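Local coordinates for protein fibrillarin-like rRNA/tRNA 2'-O-methyltransferase (Aeropyrum pernix, PDB 4DF3) that probably methylates ribose 2'-hydroxyls of rRNA and tRNA at guide-RNA-selected sites, using the S-adenosylmethionine it binds, at residues Pro138-Tyr152 and Arg166-Leu179. The protein carries 2 engineered substitutions. Numbering follows the deposited sequence.
Sequences PEKYRHLVEGVDGLY and RNARFFLRDGGYML
The Phe171 ring packs against the loop that precedes strand 148-153. Val145 CG1 makes a CH-pi contact with one face, 4.0 Å from the ring centroid of Phe171. Phe170 CB lies over the centre of the opposite face. Arg142 CA meets the ring edge in plane, and Tyr141 meets Phe171 rim to rim, the two planes only 14° apart. The Tyr141 ring has Pro138 CA over one face and Asn167 OD1 at its edge. Its hydroxyl OH donates to Asn167 OD1 at 2.7 Å, in the carbonyl plane and on a lone pair. The amide is also held from its other end, where Asn167 ND2 bonds to Ile163 O and Ala135 O. Pro138 CG touches both Arg166 CG and Phe170 CD2.

At the far end the Tyr177 ring, its OH bonded to Asp79 OD2, lies flat over Gly150, whose CA sits 3.4 Å from the ring centroid. Tyr177 CG stands between the backbone N and carbonyl carbon (chi1 54°), which folds the ring back over the neighbouring strand. This is a CH-pi contact, and with no side chain on Gly150 the ring can lie this close.

The backbones pair in parallel. Val148 N donates to Phe171 O, and Arg173 N to Val148 O at 2.9 Å. After the type II turn Arg173-Gly176 the pairing resumes with Tyr177 N to Asp149 O, then Leu151 N to Tyr177 O and Leu179 N to Leu151 O at 2.8 Å. Leu172 CD1 and Ala168 CB pack against Leu151.

This is a beta-alpha-beta crossover of the Rossmann-like methyltransferase domain. Helix 160-171 links the adjacent parallel strands 148-153 and 176-183. Asn167 and Phe171 reach strand 80-84, Tyr141 and Val145 touch strand 104-109, Tyr152 approaches the bound S-adenosylmethionine, and strand 224-229 flanks Met178.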
ATOM      1  N   PRO A 138      11.780 -12.000 -10.369  1.00 14.18           N
ATOM      2  CA  PRO A 138      10.367 -12.063 -10.800  1.00 14.12           C
ATOM      3  C   PRO A 138      10.140 -13.112 -11.920  1.00 14.35           C
ATOM      4  O   PRO A 138       9.023 -13.548 -12.191  1.00 13.30           O
ATOM      5  CB  PRO A 138      10.121 -10.650 -11.332  1.00 11.63           C
ATOM      6  CG  PRO A 138      11.585 -10.129 -11.658  1.00 13.54           C
ATOM      7  CD  PRO A 138      12.389 -10.661 -10.571  1.00 12.74           C
ATOM      8  N   GLU A 139      11.227 -13.515 -12.575  1.00 13.84           N
ATOM      9  CA  GLU A 139      11.070 -14.586 -13.584  1.00 15.35           C
ATOM     10  C   GLU A 139      10.503 -15.885 -12.975  1.00 15.22           C
ATOM     11  O   GLU A 139       9.717 -16.591 -13.640  1.00 17.63           O
ATOM     12  CB  GLU A 139      12.382 -14.808 -14.358  1.00 13.76           C
ATOM     13  CG  GLU A 139      12.334 -16.094 -15.292  1.00 16.77           C
ATOM     14  CD  GLU A 139      12.761 -17.382 -14.614  1.00 16.28           C
ATOM     15  OE1 GLU A 139      13.260 -17.365 -13.455  1.00 19.51           O
ATOM     16  OE2 GLU A 139      12.648 -18.461 -15.246  1.00 23.80           O
ATOM     17  N   LYS A 140      10.785 -16.136 -11.714  1.00 15.61           N
ATOM     18  CA  LYS A 140      10.349 -17.370 -11.059  1.00 16.69           C
ATOM     19  C   LYS A 140       8.866 -17.303 -10.714  1.00 18.17           C
ATOM     20  O   LYS A 140       8.301 -18.348 -10.366  1.00 18.24           O
ATOM     21  CB  LYS A 140      11.107 -17.623  -9.744  1.00 16.98           C
ATOM     22  CG  LYS A 140      12.591 -17.769  -9.907  1.00 20.22           C
ATOM     23  CD  LYS A 140      13.445 -17.744  -8.609  1.00 28.61           C
ATOM     24  CE  LYS A 140      13.475 -19.051  -7.789  1.00 31.52           C
ATOM     25  NZ  LYS A 140      13.722 -20.382  -8.498  1.00 33.78           N
ATOM     26  N   TYR A 141       8.246 -16.108 -10.760  1.00 16.03           N
ATOM     27  CA  TYR A 141       6.795 -16.032 -10.548  1.00 16.67           C
ATOM     28  C   TYR A 141       6.020 -15.376 -11.700  1.00 16.81           C
ATOM     29  O   TYR A 141       4.816 -15.109 -11.584  1.00 17.00           O
ATOM     30  CB  TYR A 141       6.436 -15.475  -9.143  1.00 16.20           C
ATOM     31  CG  TYR A 141       7.032 -14.147  -8.817  1.00 12.70           C
ATOM     32  CD1 TYR A 141       6.451 -12.955  -9.319  1.00 10.42           C
ATOM     33  CD2 TYR A 141       8.064 -14.034  -7.869  1.00 14.52           C
ATOM     34  CE1 TYR A 141       7.002 -11.755  -9.035  1.00  8.01           C
ATOM     35  CE2 TYR A 141       8.610 -12.807  -7.549  1.00 11.42           C
ATOM     36  CZ  TYR A 141       8.041 -11.687  -8.083  1.00 12.69           C
ATOM     37  OH  TYR A 141       8.616 -10.513  -7.714  1.00 14.34           O
ATOM     38  N   ARG A 142       6.690 -15.203 -12.841  1.00 18.47           N
ATOM     39  CA  ARG A 142       6.062 -14.683 -14.055  1.00 20.34           C
ATOM     40  C   ARG A 142       4.800 -15.465 -14.445  1.00 19.37           C
ATOM     41  O   ARG A 142       3.831 -14.902 -14.997  1.00 20.45           O
ATOM     42  CB  ARG A 142       7.057 -14.698 -15.218  1.00 21.67           C
ATOM     43  CG  ARG A 142       6.639 -13.841 -16.398  1.00 28.72           C
ATOM     44  CD  ARG A 142       7.644 -14.009 -17.541  1.00 32.15           C
ATOM     45  NE  ARG A 142       8.044 -15.419 -17.555  1.00 37.25           N
ATOM     46  CZ  ARG A 142       9.092 -15.904 -18.204  1.00 39.56           C
ATOM     47  NH1 ARG A 142       9.880 -15.078 -18.905  1.00 39.54           N
ATOM     48  NH2 ARG A 142       9.364 -17.207 -18.107  1.00 39.19           N
ATOM     49  N   HIS A 143       4.748 -16.745 -14.103  1.00 17.06           N
ATOM     50  CA  HIS A 143       3.608 -17.547 -14.510  1.00 17.26           C
ATOM     51  C   HIS A 143       2.397 -17.359 -13.580  1.00 18.34           C
ATOM     52  O   HIS A 143       1.296 -17.849 -13.835  1.00 17.80           O
ATOM     53  CB  HIS A 143       4.005 -19.038 -14.517  1.00 18.41           C
ATOM     54  CG  HIS A 143       4.379 -19.583 -13.183  1.00 15.77           C
ATOM     55  ND1 HIS A 143       5.488 -19.163 -12.483  1.00 19.91           N
ATOM     56  CD2 HIS A 143       3.822 -20.582 -12.447  1.00 16.98           C
ATOM     57  CE1 HIS A 143       5.600 -19.866 -11.366  1.00 22.98           C
ATOM     58  NE2 HIS A 143       4.610 -20.746 -11.323  1.00 19.74           N
ATOM     59  N   LEU A 144       2.616 -16.657 -12.489  1.00 17.21           N
ATOM     60  CA  LEU A 144       1.571 -16.513 -11.465  1.00 18.90           C
ATOM     61  C   LEU A 144       0.978 -15.084 -11.426  1.00 19.66           C
ATOM     62  O   LEU A 144      -0.019 -14.815 -10.736  1.00 21.81           O
ATOM     63  CB  LEU A 144       2.129 -16.919 -10.098  1.00 18.73           C
ATOM     64  CG  LEU A 144       2.628 -18.364  -9.934  1.00 20.21           C
ATOM     65  CD1 LEU A 144       3.337 -18.440  -8.617  1.00 18.12           C
ATOM     66  CD2 LEU A 144       1.448 -19.345  -9.964  1.00 19.61           C
ATOM     67  N   VAL A 145       1.586 -14.183 -12.175  1.00 17.98           N
ATOM     68  CA  VAL A 145       1.235 -12.759 -12.095  1.00 19.09           C
ATOM     69  C   VAL A 145       0.951 -12.225 -13.462  1.00 19.46           C
ATOM     70  O   VAL A 145       1.840 -12.198 -14.326  1.00 19.75           O
ATOM     71  CB  VAL A 145       2.338 -11.881 -11.457  1.00 17.35           C
ATOM     72  CG1 VAL A 145       1.905 -10.380 -11.441  1.00 19.52           C
ATOM     73  CG2 VAL A 145       2.614 -12.324 -10.034  1.00 19.24           C
ATOM     74  N   GLU A 146      -0.288 -11.783 -13.661  1.00 21.75           N
ATOM     75  CA  GLU A 146      -0.710 -11.130 -14.893  1.00 21.95           C
ATOM     76  C   GLU A 146      -0.258  -9.667 -14.920  1.00 21.67           C
ATOM     77  O   GLU A 146       0.399  -9.198 -13.972  1.00 23.51           O
ATOM     78  CB  GLU A 146      -2.273 -11.171 -14.980  1.00 24.52           C
ATOM     79  CG  GLU A 146      -3.039 -10.300 -13.907  1.00 28.91           C
ATOM     80  CD  GLU A 146      -4.547 -10.504 -13.982  1.00 39.54           C
ATOM     81  OE1 GLU A 146      -5.105 -10.647 -15.106  1.00 45.84           O
ATOM     82  OE2 GLU A 146      -5.182 -10.574 -12.919  1.00 42.90           O
ATOM     83  N   GLY A 147      -0.584  -8.957 -15.999  1.00 19.19           N
ATOM     84  CA  GLY A 147      -0.433  -7.507 -16.097  1.00 16.78           C
ATOM     85  C   GLY A 147      -1.091  -6.822 -14.896  1.00 16.73           C
ATOM     86  O   GLY A 147      -2.247  -7.127 -14.506  1.00 18.70           O
ATOM     87  N   VAL A 148      -0.395  -5.857 -14.318  1.00 12.37           N
ATOM     88  CA  VAL A 148      -0.988  -5.161 -13.191  1.00 10.99           C
ATOM     89  C   VAL A 148      -1.191  -3.684 -13.448  1.00  9.72           C
ATOM     90  O   VAL A 148      -0.422  -3.077 -14.177  1.00 11.76           O
ATOM     91  CB  VAL A 148      -0.122  -5.354 -11.932  1.00  9.63           C
ATOM     92  CG1 VAL A 148      -0.208  -6.873 -11.504  1.00 12.36           C
ATOM     93  CG2 VAL A 148       1.327  -4.925 -12.168  1.00  9.84           C
ATOM     94  N   ASP A 149      -2.196  -3.133 -12.795  1.00  8.60           N
ATOM     95  CA  ASP A 149      -2.484  -1.707 -12.882  1.00 10.43           C
ATOM     96  C   ASP A 149      -1.526  -0.884 -12.048  1.00 10.28           C
ATOM     97  O   ASP A 149      -1.305   0.315 -12.339  1.00  9.91           O
ATOM     98  CB  ASP A 149      -3.874  -1.459 -12.420  1.00 12.70           C
ATOM     99  CG  ASP A 149      -4.892  -2.146 -13.332  1.00 13.23           C
ATOM    100  OD1 ASP A 149      -5.021  -1.678 -14.450  1.00 15.45           O
ATOM    101  OD2 ASP A 149      -5.479  -3.148 -12.940  1.00 11.71           O
ATOM    102  N   GLY A 150      -0.976  -1.504 -10.998  1.00  7.67           N
ATOM    103  CA  GLY A 150      -0.091  -0.771 -10.072  1.00  6.68           C
ATOM    104  C   GLY A 150       0.911  -1.741  -9.418  1.00  8.26           C
ATOM    105  O   GLY A 150       0.686  -2.982  -9.371  1.00  8.57           O
ATOM    106  N   LEU A 151       1.972  -1.164  -8.933  1.00  6.55           N
ATOM    107  CA  LEU A 151       3.072  -1.913  -8.274  1.00  7.70           C
ATOM    108  C   LEU A 151       3.354  -1.137  -7.000  1.00  8.29           C
ATOM    109  O   LEU A 151       3.617   0.030  -7.018  1.00  8.30           O
ATOM    110  CB  LEU A 151       4.292  -1.977  -9.187  1.00  7.98           C
ATOM    111  CG  LEU A 151       5.455  -2.835  -8.686  1.00 10.65           C
ATOM    112  CD1 LEU A 151       6.465  -2.907  -9.843  1.00 17.45           C
ATOM    113  CD2 LEU A 151       6.127  -2.331  -7.426  1.00 19.44           C
ATOM    114  N   TYR A 152       3.239  -1.833  -5.853  1.00  8.77           N
ATOM    115  CA  TYR A 152       3.480  -1.231  -4.590  1.00  8.68           C
ATOM    116  C   TYR A 152       4.657  -2.006  -3.963  1.00  9.73           C
ATOM    117  O   TYR A 152       4.638  -3.250  -3.918  1.00 12.44           O
ATOM    118  CB  TYR A 152       2.231  -1.441  -3.712  1.00  8.41           C
ATOM    119  CG  TYR A 152       2.370  -0.746  -2.348  1.00 10.24           C
ATOM    120  CD1 TYR A 152       1.923   0.565  -2.159  1.00  9.76           C
ATOM    121  CD2 TYR A 152       2.954  -1.437  -1.243  1.00 11.19           C
ATOM    122  CE1 TYR A 152       2.060   1.179  -0.880  1.00  9.08           C
ATOM    123  CE2 TYR A 152       3.096  -0.808   0.056  1.00 12.24           C
ATOM    124  CZ  TYR A 152       2.646   0.519   0.172  1.00  9.46           C
ATOM    125  OH  TYR A 152       2.721   1.124   1.402  1.00 12.29           O
ATOM    126  N   ARG A 166      12.773  -4.042 -12.300  1.00 14.00           N
ATOM    127  CA  ARG A 166      12.772  -5.414 -12.856  1.00 15.42           C
ATOM    128  C   ARG A 166      11.370  -5.992 -12.876  1.00 14.16           C
ATOM    129  O   ARG A 166      10.900  -6.550 -13.896  1.00 15.62           O
ATOM    130  CB  ARG A 166      13.661  -6.281 -11.987  1.00 14.11           C
ATOM    131  CG  ARG A 166      14.028  -7.647 -12.632  1.00 17.87           C
ATOM    132  CD  ARG A 166      15.004  -8.347 -11.757  1.00 20.87           C
ATOM    133  NE  ARG A 166      16.227  -7.541 -11.559  1.00 17.88           N
ATOM    134  CZ  ARG A 166      16.836  -7.391 -10.391  1.00 17.64           C
ATOM    135  NH1 ARG A 166      16.408  -8.016  -9.302  1.00 19.36           N
ATOM    136  NH2 ARG A 166      17.931  -6.634 -10.323  1.00 22.34           N
ATOM    137  N   ASN A 167      10.687  -5.896 -11.721  1.00 13.61           N
ATOM    138  CA  ASN A 167       9.286  -6.287 -11.695  1.00 13.36           C
ATOM    139  C   ASN A 167       8.397  -5.445 -12.656  1.00 12.12           C
ATOM    140  O   ASN A 167       7.469  -5.960 -13.280  1.00 14.19           O
ATOM    141  CB  ASN A 167       8.764  -6.219 -10.281  1.00 11.51           C
ATOM    142  CG  ASN A 167       9.177  -7.432  -9.480  1.00 10.46           C
ATOM    143  OD1 ASN A 167       8.380  -8.374  -9.332  1.00 10.21           O
ATOM    144  ND2 ASN A 167      10.437  -7.432  -8.948  1.00 12.13           N
ATOM    145  N   ALA A 168       8.618  -4.151 -12.730  1.00 11.63           N
ATOM    146  CA  ALA A 168       7.743  -3.334 -13.585  1.00 13.31           C
ATOM    147  C   ALA A 168       7.893  -3.783 -15.023  1.00 15.61           C
ATOM    148  O   ALA A 168       6.926  -3.800 -15.775  1.00 14.22           O
ATOM    149  CB  ALA A 168       8.086  -1.807 -13.488  1.00 13.19           C
ATOM    150  N   ARG A 169       9.139  -4.053 -15.444  1.00 16.71           N
ATOM    151  CA  ARG A 169       9.356  -4.515 -16.868  1.00 18.07           C
ATOM    152  C   ARG A 169       8.565  -5.761 -17.222  1.00 16.87           C
ATOM    153  O   ARG A 169       7.990  -5.863 -18.332  1.00 18.60           O
ATOM    154  CB  ARG A 169      10.869  -4.720 -17.132  1.00 18.93           C
ATOM    155  CG  ARG A 169      11.542  -3.375 -17.403  1.00 24.74           C
ATOM    156  CD  ARG A 169      13.070  -3.337 -17.353  1.00 34.28           C
ATOM    157  NE  ARG A 169      13.521  -1.993 -17.755  1.00 36.99           N
ATOM    158  CZ  ARG A 169      14.761  -1.499 -17.590  1.00 41.64           C
ATOM    159  NH1 ARG A 169      15.723  -2.221 -17.002  1.00 40.76           N
ATOM    160  NH2 ARG A 169      15.039  -0.253 -18.010  1.00 40.76           N
ATOM    161  N   PHE A 170       8.484  -6.704 -16.275  1.00 15.49           N
ATOM    162  CA  PHE A 170       7.714  -7.910 -16.467  1.00 16.04           C
ATOM    163  C   PHE A 170       6.204  -7.711 -16.416  1.00 14.72           C
ATOM    164  O   PHE A 170       5.484  -8.333 -17.195  1.00 14.35           O
ATOM    165  CB  PHE A 170       8.071  -8.950 -15.418  1.00 15.62           C
ATOM    166  CG  PHE A 170       9.282  -9.740 -15.749  1.00 18.64           C
ATOM    167  CD1 PHE A 170       9.198 -10.817 -16.634  1.00 26.14           C
ATOM    168  CD2 PHE A 170      10.486  -9.435 -15.148  1.00 20.98           C
ATOM    169  CE1 PHE A 170      10.349 -11.568 -16.952  1.00 28.05           C
ATOM    170  CE2 PHE A 170      11.660 -10.191 -15.461  1.00 24.41           C
ATOM    171  CZ  PHE A 170      11.578 -11.247 -16.334  1.00 23.14           C
ATOM    172  N   PHE A 171       5.715  -6.834 -15.550  1.00 13.07           N
ATOM    173  CA  PHE A 171       4.281  -6.887 -15.170  1.00 12.18           C
ATOM    174  C   PHE A 171       3.459  -5.595 -15.283  1.00  9.78           C
ATOM    175  O   PHE A 171       2.262  -5.680 -15.269  1.00 11.11           O
ATOM    176  CB  PHE A 171       4.145  -7.346 -13.691  1.00 11.32           C
ATOM    177  CG  PHE A 171       4.791  -8.700 -13.419  1.00 11.79           C
ATOM    178  CD1 PHE A 171       4.376  -9.828 -14.120  1.00 14.41           C
ATOM    179  CD2 PHE A 171       5.904  -8.797 -12.572  1.00 11.97           C
ATOM    180  CE1 PHE A 171       5.038 -11.100 -13.874  1.00 12.27           C
ATOM    181  CE2 PHE A 171       6.550 -10.016 -12.290  1.00 13.67           C
ATOM    182  CZ  PHE A 171       6.106 -11.202 -12.958  1.00 11.64           C
ATOM    183  N   LEU A 172       4.096  -4.441 -15.184  1.00 11.13           N
ATOM    184  CA  LEU A 172       3.323  -3.229 -14.955  1.00 10.37           C
ATOM    185  C   LEU A 172       2.769  -2.708 -16.296  1.00  9.53           C
ATOM    186  O   LEU A 172       3.539  -2.515 -17.251  1.00 12.37           O
ATOM    187  CB  LEU A 172       4.180  -2.149 -14.252  1.00 12.05           C
ATOM    188  CG  LEU A 172       3.473  -0.820 -13.865  1.00 12.14           C
ATOM    189  CD1 LEU A 172       2.437  -1.129 -12.839  1.00 11.67           C
ATOM    190  CD2 LEU A 172       4.533   0.145 -13.240  1.00 15.68           C
ATOM    191  N   ARG A 173       1.464  -2.495 -16.339  1.00 10.71           N
ATOM    192  CA  ARG A 173       0.823  -1.946 -17.568  1.00 12.85           C
ATOM    193  C   ARG A 173       1.399  -0.599 -17.910  1.00 14.69           C
ATOM    194  O   ARG A 173       1.939   0.137 -17.040  1.00 12.90           O
ATOM    195  CB  ARG A 173      -0.700  -1.862 -17.412  1.00 12.35           C
ATOM    196  CG  ARG A 173      -1.396  -3.213 -17.306  1.00 13.01           C
ATOM    197  CD  ARG A 173      -2.906  -3.036 -17.214  1.00 14.40           C
ATOM    198  NE  ARG A 173      -3.394  -2.134 -18.244  1.00 18.05           N
ATOM    199  CZ  ARG A 173      -3.808  -2.568 -19.455  1.00 15.95           C
ATOM    200  NH1 ARG A 173      -3.779  -3.875 -19.723  1.00 15.63           N
ATOM    201  NH2 ARG A 173      -4.180  -1.668 -20.382  1.00 15.81           N
ATOM    202  N   ASP A 174       1.281  -0.258 -19.196  1.00 16.09           N
ATOM    203  CA  ASP A 174       1.573   1.080 -19.677  1.00 19.37           C
ATOM    204  C   ASP A 174       0.713   2.090 -18.856  1.00 16.80           C
ATOM    205  O   ASP A 174      -0.466   1.880 -18.705  1.00 18.09           O
ATOM    206  CB  ASP A 174       1.238   1.127 -21.185  1.00 20.41           C
ATOM    207  CG  ASP A 174       1.208   2.536 -21.746  1.00 25.16           C
ATOM    208  OD1 ASP A 174       2.204   3.243 -21.579  1.00 29.01           O
ATOM    209  OD2 ASP A 174       0.162   2.946 -22.382  1.00 36.90           O
ATOM    210  N   GLY A 175       1.375   3.063 -18.243  1.00 15.90           N
ATOM    211  CA  GLY A 175       0.777   4.082 -17.377  1.00 16.01           C
ATOM    212  C   GLY A 175       0.428   3.587 -15.976  1.00 15.54           C
ATOM    213  O   GLY A 175      -0.155   4.351 -15.210  1.00 15.08           O
ATOM    214  N   GLY A 176       0.752   2.324 -15.657  1.00 13.15           N
ATOM    215  CA  GLY A 176       0.518   1.793 -14.318  1.00 12.71           C
ATOM    216  C   GLY A 176       1.241   2.646 -13.269  1.00 12.02           C
ATOM    217  O   GLY A 176       2.261   3.235 -13.571  1.00 12.19           O
ATOM    218  N   TYR A 177       0.709   2.697 -12.061  1.00 11.17           N
ATOM    219  CA  TYR A 177       1.353   3.459 -11.001  1.00  9.83           C
ATOM    220  C   TYR A 177       2.352   2.625 -10.212  1.00  9.04           C
ATOM    221  O   TYR A 177       2.240   1.405 -10.121  1.00 10.17           O
ATOM    222  CB  TYR A 177       0.289   3.984 -10.055  1.00  8.00           C
ATOM    223  CG  TYR A 177      -0.684   2.985  -9.438  1.00 10.45           C
ATOM    224  CD1 TYR A 177      -0.384   2.335  -8.228  1.00  9.80           C
ATOM    225  CD2 TYR A 177      -1.939   2.651 -10.108  1.00  9.27           C
ATOM    226  CE1 TYR A 177      -1.266   1.453  -7.632  1.00 10.78           C
ATOM    227  CE2 TYR A 177      -2.836   1.740  -9.505  1.00  8.25           C
ATOM    228  CZ  TYR A 177      -2.481   1.128  -8.286  1.00 14.18           C
ATOM    229  OH  TYR A 177      -3.366   0.252  -7.670  1.00 12.09           O
ATOM    230  N   MET A 178       3.324   3.298  -9.616  1.00  7.91           N
ATOM    231  CA  MET A 178       4.333   2.618  -8.796  1.00  8.37           C
ATOM    232  C   MET A 178       4.442   3.411  -7.527  1.00  7.68           C
ATOM    233  O   MET A 178       4.676   4.652  -7.559  1.00  9.02           O
ATOM    234  CB  MET A 178       5.704   2.673  -9.554  1.00  8.47           C
ATOM    235  CG  MET A 178       6.847   1.782  -8.988  1.00  8.78           C
ATOM    236  SD  MET A 178       7.418   2.353  -7.384  1.00 13.08           S
ATOM    237  CE  MET A 178       8.062   3.918  -7.819  1.00  9.66           C
ATOM    238  N   LEU A 179       4.163   2.757  -6.396  1.00  6.70           N
ATOM    239  CA  LEU A 179       4.338   3.390  -5.098  1.00  8.76           C
ATOM    240  C   LEU A 179       5.434   2.614  -4.408  1.00  8.14           C
ATOM    241  O   LEU A 179       5.390   1.376  -4.301  1.00  8.07           O
ATOM    242  CB  LEU A 179       3.050   3.270  -4.283  1.00  7.24           C
ATOM    243  CG  LEU A 179       1.899   4.173  -4.776  1.00  9.86           C
ATOM    244  CD1 LEU A 179       0.550   3.604  -4.193  1.00  9.60           C
ATOM    245  CD2 LEU A 179       2.129   5.654  -4.315  1.00 16.17           C
TER